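Long-range contacts in putative 4-amino-4-deoxychorismate lyase (Thermus thermophilus, PDB 2ZGI), which probably works as a pyridoxal-phosphate-dependent lyase of the class-IV aminotransferase family, with 4-amino-4-deoxychorismate as its presumed substrate: residues H20-T26 with K126-Y130; P77-L81 with E93-Y97; L113-V118 with L149-A153; T184-V188 with A216-L222. All coordinates share one frame; numbering follows the deposited sequence.

Interaction 1: residues H20-T26 with K126-Y130. With PLP (pyridoxal-5'-phosphate), chain P.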
# COMPACT_ATOMS: atom_id res chain seq x y z
N HIS D 20 -5.02 26.11 2.54
CA HIS D 20 -4.18 25.13 1.88
C HIS D 20 -3.03 24.65 2.74
O HIS D 20 -2.17 23.87 2.27
CB HIS D 20 -3.62 25.71 0.59
CG HIS D 20 -4.66 25.97 -0.46
ND1 HIS D 20 -4.44 26.81 -1.52
CD2 HIS D 20 -5.93 25.52 -0.60
CE1 HIS D 20 -5.50 26.83 -2.30
NE2 HIS D 20 -6.42 26.06 -1.76
N GLY D 21 -3.01 25.10 3.99
CA GLY D 21 -1.88 24.84 4.88
C GLY D 21 -0.58 25.31 4.24
O GLY D 21 0.48 24.70 4.43
N ALA D 22 -0.63 26.41 3.47
CA ALA D 22 0.55 26.80 2.69
C ALA D 22 1.52 27.64 3.53
O ALA D 22 1.54 28.88 3.45
CB ALA D 22 0.12 27.54 1.41
N SER D 23 2.29 26.96 4.38
CA SER D 23 3.19 27.62 5.33
C SER D 23 4.30 26.68 5.70
O SER D 23 4.17 25.44 5.55
CB SER D 23 2.44 28.08 6.59
OG SER D 23 1.85 26.98 7.30
N VAL D 24 5.41 27.26 6.16
CA VAL D 24 6.45 26.51 6.84
C VAL D 24 6.63 27.15 8.19
O VAL D 24 6.24 28.31 8.40
CB VAL D 24 7.80 26.45 6.01
CG1 VAL D 24 7.56 25.75 4.72
CG2 VAL D 24 8.32 27.87 5.72
N PHE D 25 7.19 26.40 9.14
CA PHE D 25 7.27 26.90 10.49
C PHE D 25 8.41 26.23 11.22
O PHE D 25 9.00 25.25 10.71
CB PHE D 25 5.91 26.73 11.23
CG PHE D 25 5.60 25.28 11.63
CD1 PHE D 25 5.86 24.84 12.92
CD2 PHE D 25 5.05 24.38 10.72
CE1 PHE D 25 5.58 23.52 13.31
CE2 PHE D 25 4.78 23.05 11.08
CZ PHE D 25 5.03 22.62 12.37
N THR D 26 8.74 26.76 12.39
CA THR D 26 9.64 26.08 13.29
C THR D 26 9.25 26.42 14.72
O THR D 26 8.67 27.48 14.99
CB THR D 26 11.12 26.41 12.99
OG1 THR D 26 11.95 25.46 13.65
CG2 THR D 26 11.49 27.86 13.47
N LYS D 126 9.07 21.22 7.28
CA LYS D 126 8.18 21.46 8.40
C LYS D 126 7.09 22.42 7.91
O LYS D 126 7.26 23.65 7.94
CB LYS D 126 8.99 22.05 9.55
CG LYS D 126 8.49 21.65 10.93
CD LYS D 126 9.52 21.94 11.98
CE LYS D 126 8.86 22.11 13.33
NZ LYS D 126 8.39 20.77 13.80
N THR D 127 5.99 21.83 7.40
CA THR D 127 4.95 22.59 6.71
C THR D 127 3.60 22.57 7.44
O THR D 127 3.37 21.74 8.31
CB THR D 127 4.70 22.08 5.25
OG1 THR D 127 3.88 20.89 5.25
CG2 THR D 127 6.02 21.74 4.57
N GLY D 128 2.74 23.50 7.04
CA GLY D 128 1.35 23.55 7.44
C GLY D 128 0.49 22.40 6.96
O GLY D 128 -0.68 22.32 7.31
N ASN D 129 1.06 21.49 6.16
CA ASN D 129 0.32 20.29 5.78
C ASN D 129 0.59 19.21 6.81
O ASN D 129 1.40 18.29 6.60
CB ASN D 129 0.68 19.87 4.36
CG ASN D 129 -0.06 20.67 3.33
OD1 ASN D 129 -0.34 21.87 3.51
ND2 ASN D 129 -0.39 20.04 2.25
N TYR D 130 -0.04 19.38 7.97
CA TYR D 130 0.40 18.68 9.17
C TYR D 130 -0.66 17.65 9.63
O TYR D 130 -0.55 17.07 10.69
CB TYR D 130 0.67 19.73 10.27
CG TYR D 130 1.36 19.22 11.49
CD1 TYR D 130 2.70 18.86 11.46
CD2 TYR D 130 0.66 19.12 12.70
CE1 TYR D 130 3.35 18.38 12.60
CE2 TYR D 130 1.30 18.64 13.85
CZ TYR D 130 2.63 18.27 13.79
OH TYR D 130 3.25 17.78 14.92
N1 PLP P . 9.17 15.41 13.50
C2 PLP P . 8.22 16.25 13.02
C2A PLP P . 7.16 15.70 12.11
C3 PLP P . 8.22 17.60 13.38
O3 PLP P . 7.25 18.40 12.87
C4 PLP P . 9.24 18.08 14.21
C4A PLP P . 9.35 19.53 14.62
C5 PLP P . 10.22 17.20 14.67
C6 PLP P . 10.15 15.86 14.28
C5A PLP P . 11.33 17.63 15.60
O4P PLP P . 12.26 18.57 15.05
P PLP P . 13.17 19.54 15.94
O1P PLP P . 14.12 18.67 16.73
O2P PLP P . 12.30 20.33 16.88
O3P PLP P . 13.78 20.35 14.84
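Val24 and Thr127 pass each other with their CA atoms 4.2 Å apart, where segment 20-26, leading into strand 24-31, meets residues 126-129, the end-to-end directions 158° apart. It is a single bridge with two backbone bonds: Phe25 N gives to Lys126 O at 3.0 Å, and Gly128 N to Ser23 O at 2.8 Å, the latter donor sitting well above the carbonyl plane. Gly128 packs so closely here that a CB on it would run into Ser23 OG and Gly21 O. Thr127 OG1 accepts from Asn129 N in an ST turn, just before helix 131-142.

Phe25 and Lys126 carry the side-chain contact. With CG set between its backbone N and carbonyl carbon (chi1 74°), the phenyl ring swings to the loop. There Lys126 CG lies over one face, a CH-pi contact 4.1 Å from the ring centroid, while Thr127 O comes to the rim 3.4 Å from Phe25 CE2. The lysine chain crosses the ring at about a right angle, CE lying 3.6 Å from Phe25 CE1, and bends only at its last torsion. Its NZ is joined covalently to PLP C4A at 1.8 Å, long for an imine. The linkage still identifies Lys126 as the cofactor lysine, consistent with the internal aldimine of this enzyme family, with its aliphatic stem packed on the Phe25 ring, which probably limits its movement.

Interaction 2: residues P77-L81 with E93-Y97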
# COMPACT_ATOMS: atom_id res chain seq x y z
N PRO D 77 10.38 31.03 33.21
CA PRO D 77 11.55 30.14 33.26
C PRO D 77 11.89 29.60 31.88
O PRO D 77 13.06 29.58 31.49
CB PRO D 77 11.11 28.99 34.19
CG PRO D 77 9.83 29.41 34.81
CD PRO D 77 9.34 30.68 34.20
N CYS D 78 10.87 29.18 31.14
CA CYS D 78 11.04 28.76 29.76
C CYS D 78 9.85 29.18 28.93
O CYS D 78 8.77 29.44 29.47
CB CYS D 78 11.20 27.25 29.68
SG CYS D 78 12.65 26.63 30.57
N LEU D 79 10.07 29.24 27.62
CA LEU D 79 9.08 29.66 26.65
C LEU D 79 9.09 28.67 25.51
O LEU D 79 10.12 28.07 25.21
CB LEU D 79 9.45 31.04 26.09
CG LEU D 79 9.32 32.19 27.08
CD1 LEU D 79 9.94 33.46 26.50
CD2 LEU D 79 7.85 32.44 27.40
N ARG D 80 7.93 28.49 24.89
CA ARG D 80 7.83 27.83 23.60
C ARG D 80 7.56 28.92 22.57
O ARG D 80 6.63 29.74 22.71
CB ARG D 80 6.70 26.80 23.59
CG ARG D 80 6.67 25.92 22.33
CD ARG D 80 5.22 25.54 22.02
NE ARG D 80 5.01 24.86 20.75
CZ ARG D 80 4.39 25.41 19.69
NH1 ARG D 80 3.94 26.66 19.74
NH2 ARG D 80 4.23 24.70 18.58
N LEU D 81 8.38 28.93 21.52
CA LEU D 81 8.27 29.94 20.50
C LEU D 81 7.91 29.27 19.21
O LEU D 81 8.26 28.11 18.97
CB LEU D 81 9.63 30.67 20.32
CG LEU D 81 10.32 31.23 21.55
CD1 LEU D 81 11.79 31.61 21.24
CD2 LEU D 81 9.55 32.46 21.95
N GLU D 93 5.34 33.97 17.70
CA GLU D 93 4.57 33.86 18.94
C GLU D 93 5.34 33.16 20.05
O GLU D 93 6.28 32.40 19.78
CB GLU D 93 3.28 33.10 18.68
CG GLU D 93 3.47 31.85 17.89
CD GLU D 93 2.15 31.29 17.44
OE1 GLU D 93 1.91 31.34 16.20
OE2 GLU D 93 1.37 30.85 18.33
N ALA D 94 4.93 33.43 21.29
CA ALA D 94 5.60 32.90 22.46
C ALA D 94 4.58 32.63 23.51
O ALA D 94 3.62 33.41 23.71
CB ALA D 94 6.64 33.88 22.99
N ARG D 95 4.78 31.53 24.21
CA ARG D 95 3.92 31.22 25.32
C ARG D 95 4.76 30.48 26.36
O ARG D 95 5.79 29.86 26.02
CB ARG D 95 2.72 30.38 24.87
CG ARG D 95 3.05 28.93 24.61
CD ARG D 95 2.02 28.29 23.76
NE ARG D 95 2.27 26.87 23.61
CZ ARG D 95 1.79 26.13 22.62
NH1 ARG D 95 1.04 26.69 21.67
NH2 ARG D 95 2.08 24.83 22.56
N PRO D 96 4.31 30.52 27.63
CA PRO D 96 4.97 29.80 28.71
C PRO D 96 5.13 28.33 28.34
O PRO D 96 4.21 27.74 27.76
CB PRO D 96 3.95 29.91 29.85
CG PRO D 96 2.59 29.96 29.14
CD PRO D 96 2.94 30.94 28.02
N TYR D 97 6.29 27.76 28.65
CA TYR D 97 6.57 26.34 28.41
C TYR D 97 6.35 25.59 29.71
O TYR D 97 6.73 26.08 30.79
CB TYR D 97 8.03 26.18 27.92
CG TYR D 97 8.53 24.75 27.77
CD1 TYR D 97 8.45 24.08 26.55
CD2 TYR D 97 9.11 24.07 28.84
CE1 TYR D 97 8.91 22.77 26.40
CE2 TYR D 97 9.57 22.76 28.71
CZ TYR D 97 9.48 22.12 27.49
OH TYR D 97 9.94 20.83 27.37
O HOH W 1 8.51 27.78 32.22
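Arg80 and Arg95 face each other across a beta hairpin, on adjacent strands 78-86 and 89-96 of an antiparallel sheet, and their side chains run side by side in the same direction. The guanidinium groups stack nearly flat, planes 14° apart and centres 4.0 Å apart, with Arg80 NH1 above the rim of the Arg95 plane and Arg80 CD over the same group, 3.3 Å from Arg95 NH2. Two like charges so close would probably repel; the stack sits on a hydrogen-bonded backbone pair, Arg80 N to Arg95 O and Arg95 N back to Arg80 O. Shortening Arg80 to an alanine removes the flat group on which Arg95 lies, and the Arg95 guanidinium would then be likely to turn more freely.

Beside this pair, Tyr97 has its CG anti to the backbone N (chi1 174°), which carries the end of the ring away from segment 77-81. Arg80 CB lies at the ring edge, and Tyr97 OH is hydrogen-bonded to Gly219 O. The Leu81–Ala94 pair points to the other side of the sheet, toward helix 59-72, and it is packed tightly: Leu81 CD2 is 3.4 Å from Ala94 CB. At the far end Cys78, in a disulfide with Cys243, puts its CB 3.8 Å from Tyr97 CB, and water 1 links Cys78 N (2.9 Å) to Tyr97 O (2.8 Å).

Interaction 3: residues L113-V118 with L149-A153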
# COMPACT_ATOMS: atom_id res chain seq x y z
N LEU D 113 3.31 2.67 16.84
CA LEU D 113 3.52 2.70 15.39
C LEU D 113 2.17 2.80 14.70
O LEU D 113 1.28 1.98 14.94
CB LEU D 113 4.28 1.44 14.93
CG LEU D 113 4.39 1.22 13.42
CD1 LEU D 113 5.17 2.35 12.79
CD2 LEU D 113 5.03 -0.15 13.13
N THR D 114 1.98 3.82 13.85
CA THR D 114 0.70 3.96 13.17
C THR D 114 0.83 3.54 11.71
O THR D 114 1.93 3.29 11.25
CB THR D 114 0.13 5.40 13.28
OG1 THR D 114 0.77 6.25 12.30
CG2 THR D 114 0.34 5.97 14.70
N GLY D 115 -0.28 3.49 11.00
CA GLY D 115 -0.27 3.28 9.55
C GLY D 115 -0.26 4.58 8.73
O GLY D 115 -0.26 4.54 7.49
N TYR D 116 -0.25 5.74 9.40
CA TYR D 116 -0.18 7.01 8.69
C TYR D 116 1.17 7.21 8.02
O TYR D 116 2.21 6.87 8.58
CB TYR D 116 -0.49 8.20 9.62
CG TYR D 116 -1.93 8.16 10.06
CD1 TYR D 116 -2.95 8.46 9.15
CD2 TYR D 116 -2.28 7.76 11.35
CE1 TYR D 116 -4.30 8.41 9.53
CE2 TYR D 116 -3.63 7.71 11.75
CZ TYR D 116 -4.62 8.02 10.83
OH TYR D 116 -5.95 7.96 11.20
N ARG D 117 1.13 7.78 6.83
CA ARG D 117 2.34 8.08 6.05
C ARG D 117 2.63 9.59 6.04
O ARG D 117 1.70 10.41 6.09
CB ARG D 117 2.16 7.62 4.59
CG ARG D 117 2.53 6.15 4.32
CD ARG D 117 1.64 5.16 5.04
NE ARG D 117 0.24 5.28 4.63
CZ ARG D 117 -0.31 4.66 3.59
NH1 ARG D 117 0.42 3.90 2.80
NH2 ARG D 117 -1.60 4.85 3.30
N VAL D 118 3.92 9.93 5.99
CA VAL D 118 4.37 11.27 5.55
C VAL D 118 4.06 11.49 4.06
O VAL D 118 3.77 10.52 3.29
CB VAL D 118 5.87 11.49 5.86
CG1 VAL D 118 6.12 11.30 7.35
CG2 VAL D 118 6.77 10.52 5.05
N LEU D 149 4.20 7.11 15.56
CA LEU D 149 5.17 7.01 14.45
C LEU D 149 4.51 6.85 13.09
O LEU D 149 3.46 6.18 12.97
CB LEU D 149 6.19 5.88 14.72
CG LEU D 149 6.87 5.95 16.10
CD1 LEU D 149 7.79 4.76 16.37
CD2 LEU D 149 7.63 7.24 16.33
N LEU D 150 5.14 7.45 12.08
CA LEU D 150 4.66 7.48 10.70
C LEU D 150 5.62 6.75 9.73
O LEU D 150 6.80 6.62 10.02
CB LEU D 150 4.43 8.93 10.20
CG LEU D 150 3.34 9.74 10.94
CD1 LEU D 150 3.99 10.48 12.10
CD2 LEU D 150 2.59 10.67 10.00
N LEU D 151 5.07 6.28 8.61
CA LEU D 151 5.78 5.49 7.61
C LEU D 151 6.05 6.30 6.35
O LEU D 151 5.39 7.34 6.13
CB LEU D 151 4.88 4.32 7.18
CG LEU D 151 4.36 3.47 8.35
CD1 LEU D 151 3.41 2.42 7.81
CD2 LEU D 151 5.53 2.87 9.11
N ASP D 152 7.00 5.83 5.54
CA ASP D 152 7.12 6.31 4.17
C ASP D 152 6.31 5.38 3.24
O ASP D 152 5.60 4.47 3.72
CB ASP D 152 8.59 6.50 3.72
CG ASP D 152 9.35 5.19 3.56
OD1 ASP D 152 8.75 4.09 3.65
OD2 ASP D 152 10.58 5.28 3.35
N ALA D 153 6.38 5.64 1.94
CA ALA D 153 5.62 4.87 0.96
C ALA D 153 5.97 3.39 1.00
O ALA D 153 5.13 2.54 0.70
CB ALA D 153 5.87 5.42 -0.46
O HOH W 2 3.51 2.97 3.22
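The Leu151 side chain packs against the bend of segment 113-118 and can be followed along it atom by atom. CB meets Tyr116 O and Arg117 CD, the latter 4.0 Å away. CG and CD1 both touch Thr114 O, each at 3.8 Å, CD1 also nearing Gly115 CA, while CD2 reaches Leu113 CD1 at 3.7 Å, where the two leucines cross at about a right angle. Leu113 gets there because its CG is anti to the backbone N (chi1 171°), which sends CD1 across toward the neighbouring strand.

The backbone explains the bend. Leu113 pairs with Leu149 and Arg117 with Leu151, both in parallel register, so two extra residues bulge out between the bridges. Thr114 spans the gap with one oxygen: OG1 gives to Leu149 O at 2.8 Å and accepts from Tyr116 N, an ST turn. Leu149 O is therefore gripped twice, by Thr114 N as well. Beyond the bulge the pairing resumes, Tyr116 O taking Leu151 N at 2.9 Å and Leu151 O taking Val118 N. On the other side of the strands Val118 CG1 and Tyr116 CB close on Leu150. Arg117 forms a salt bridge with Asp121 of the second subunit, and water 2 joins its NH1 to Asp152 O. The two parallel strands, linked through helix 131-142, on which Tyr116 packs at Leu135, make a beta-alpha-beta unit with a bulge in its first strand.

Interaction 4: residues T184-V188 with A216-L222. With PLP (pyridoxal-5'-phosphate), chain P.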
# COMPACT_ATOMS: atom_id res chain seq x y z
N THR D 184 17.11 18.95 16.84
CA THR D 184 17.48 18.29 18.09
C THR D 184 18.24 17.01 17.80
O THR D 184 19.30 16.78 18.37
CB THR D 184 16.28 18.02 19.02
OG1 THR D 184 15.53 19.24 19.18
CG2 THR D 184 16.75 17.56 20.37
N ARG D 185 17.74 16.21 16.86
CA ARG D 185 18.39 14.95 16.51
C ARG D 185 19.87 15.15 16.11
O ARG D 185 20.77 14.48 16.63
CB ARG D 185 17.64 14.26 15.39
CG ARG D 185 18.16 12.86 15.17
CD ARG D 185 17.10 11.95 14.59
NE ARG D 185 16.62 12.41 13.29
CZ ARG D 185 15.75 11.74 12.55
NH1 ARG D 185 15.28 10.56 12.99
NH2 ARG D 185 15.36 12.23 11.38
N GLU D 186 20.10 16.09 15.21
CA GLU D 186 21.47 16.45 14.81
C GLU D 186 22.36 16.85 15.99
O GLU D 186 23.53 16.48 16.06
CB GLU D 186 21.43 17.52 13.72
CG GLU D 186 20.81 17.00 12.40
CD GLU D 186 21.55 15.79 11.83
OE1 GLU D 186 22.81 15.71 11.96
OE2 GLU D 186 20.86 14.90 11.28
N LYS D 187 21.80 17.60 16.93
CA LYS D 187 22.51 17.97 18.13
C LYS D 187 22.78 16.73 18.98
O LYS D 187 23.87 16.58 19.52
CB LYS D 187 21.74 19.02 18.95
CG LYS D 187 21.47 20.34 18.22
CD LYS D 187 22.67 20.89 17.47
CE LYS D 187 22.46 22.37 17.17
NZ LYS D 187 23.72 23.11 17.06
N VAL D 188 21.79 15.84 19.08
CA VAL D 188 21.98 14.61 19.86
C VAL D 188 23.10 13.75 19.24
O VAL D 188 23.97 13.25 19.97
CB VAL D 188 20.67 13.82 20.08
CG1 VAL D 188 20.97 12.46 20.68
CG2 VAL D 188 19.73 14.59 21.02
N ALA D 216 13.66 12.75 19.89
CA ALA D 216 14.30 14.05 20.02
C ALA D 216 13.38 15.11 19.42
O ALA D 216 12.79 14.89 18.39
CB ALA D 216 15.62 14.05 19.28
N GLY D 217 13.27 16.27 20.08
CA GLY D 217 12.55 17.41 19.51
C GLY D 217 12.75 18.68 20.34
O GLY D 217 13.17 18.63 21.50
N SER D 218 12.45 19.82 19.73
CA SER D 218 12.67 21.12 20.39
C SER D 218 11.82 21.32 21.64
O SER D 218 12.24 22.04 22.55
CB SER D 218 12.37 22.26 19.42
OG SER D 218 13.40 22.27 18.44
N GLY D 219 10.67 20.65 21.68
CA GLY D 219 9.76 20.70 22.80
C GLY D 219 9.94 19.68 23.91
O GLY D 219 9.29 19.79 24.97
N VAL D 220 10.79 18.67 23.70
CA VAL D 220 10.99 17.64 24.72
C VAL D 220 12.45 17.41 25.12
O VAL D 220 12.71 16.77 26.14
CB VAL D 220 10.37 16.24 24.30
CG1 VAL D 220 8.87 16.28 24.36
CG2 VAL D 220 10.82 15.83 22.94
N GLY D 221 13.40 17.87 24.31
CA GLY D 221 14.78 17.43 24.47
C GLY D 221 15.00 16.04 23.91
O GLY D 221 14.73 15.78 22.73
N LEU D 222 15.51 15.13 24.74
CA LEU D 222 15.73 13.74 24.33
C LEU D 222 15.05 12.83 25.33
O LEU D 222 15.39 12.80 26.53
CB LEU D 222 17.23 13.41 24.25
CG LEU D 222 17.63 11.98 23.87
CD1 LEU D 222 17.13 11.57 22.47
CD2 LEU D 222 19.14 11.80 24.01
N1 PLP P . 9.17 15.41 13.50
C2 PLP P . 8.22 16.25 13.02
C2A PLP P . 7.16 15.70 12.11
C3 PLP P . 8.22 17.60 13.38
O3 PLP P . 7.25 18.40 12.87
C4 PLP P . 9.24 18.08 14.21
C4A PLP P . 9.35 19.53 14.62
C5 PLP P . 10.22 17.20 14.67
C6 PLP P . 10.15 15.86 14.28
C5A PLP P . 11.33 17.63 15.60
O4P PLP P . 12.26 18.57 15.05
P PLP P . 13.17 19.54 15.94
O1P PLP P . 14.12 18.67 16.73
O2P PLP P . 12.30 20.33 16.88
O3P PLP P . 13.78 20.35 14.84
O HOH W 3 14.90 16.38 16.12
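A chi1 of -51° sorts the two branches of Thr184, whose CB points toward segment 216-222: OG1 lies beside its own backbone N, and CG2, anti to that N, packs on Ala216 CB at 3.8 Å and also touches Gly221 O. Ser218 uses a like torsion (chi1 -70°), again setting the hydroxyl next to the backbone N. Each residue thus offers an N-H and a hydroxyl as a pair to the pyridoxal phosphate. Thr184 N and OG1 both give to PLP O1P, OG1 at 2.9 Å, while Ser218 N and OG both give to PLP O2P, OG at 2.7 Å. The two hydroxyls, Thr184 OG1 and Ser218 OG, are 3.8 Å apart and meet different oxygens of one phosphate.

This is the phosphate cup of a class-IV aminotransferase-type fold, built from the N-terminal turn of helix 183-194 and the turn after strand 212-217. The helix end would probably add a favourable field for the anion, and Ile183 N and Arg44 NH1 complete the grip on the cofactor. With a valine in place of Thr184 the OG1 donor is gone, and PLP O1P, which keeps the backbone N-H of that residue and water 3, is likely to be held less firmly.

Where the chain returns from that turn it forms a classic beta bulge, Val220 and Gly221 both facing Gly217 and both giving their N-H to its O; Gly221 needs its lack of a side chain at these backbone angles. Further along the helix Val188 CG1 rests on Leu222 CD2 at 3.9 Å, against helix 233-239. Water 3 accepts from Arg185 N at 2.9 Å and donates to PLP O1P.

Overall arrangement
Interactions 1 and 4 are buried, and both touch the same cofactor: one holds it covalently through a lysine, the other grips its phosphate with hydroxyls and backbone N-H groups. Interactions 2 and 3 are only partly buried and rest on strand pairing, antiparallel in the first and parallel with a bulge in the second; their centres lie about 30 Å apart, on opposite sides of the chain's centre. Interactions 1 and 2 share one sheet, in which strands 24-31 and 78-86 are neighbours. Interactions 2 and 4 touch through Tyr97 and the turn 217-220. Interactions 1, 2 and 3 also touch the second subunit; interaction 4 does not.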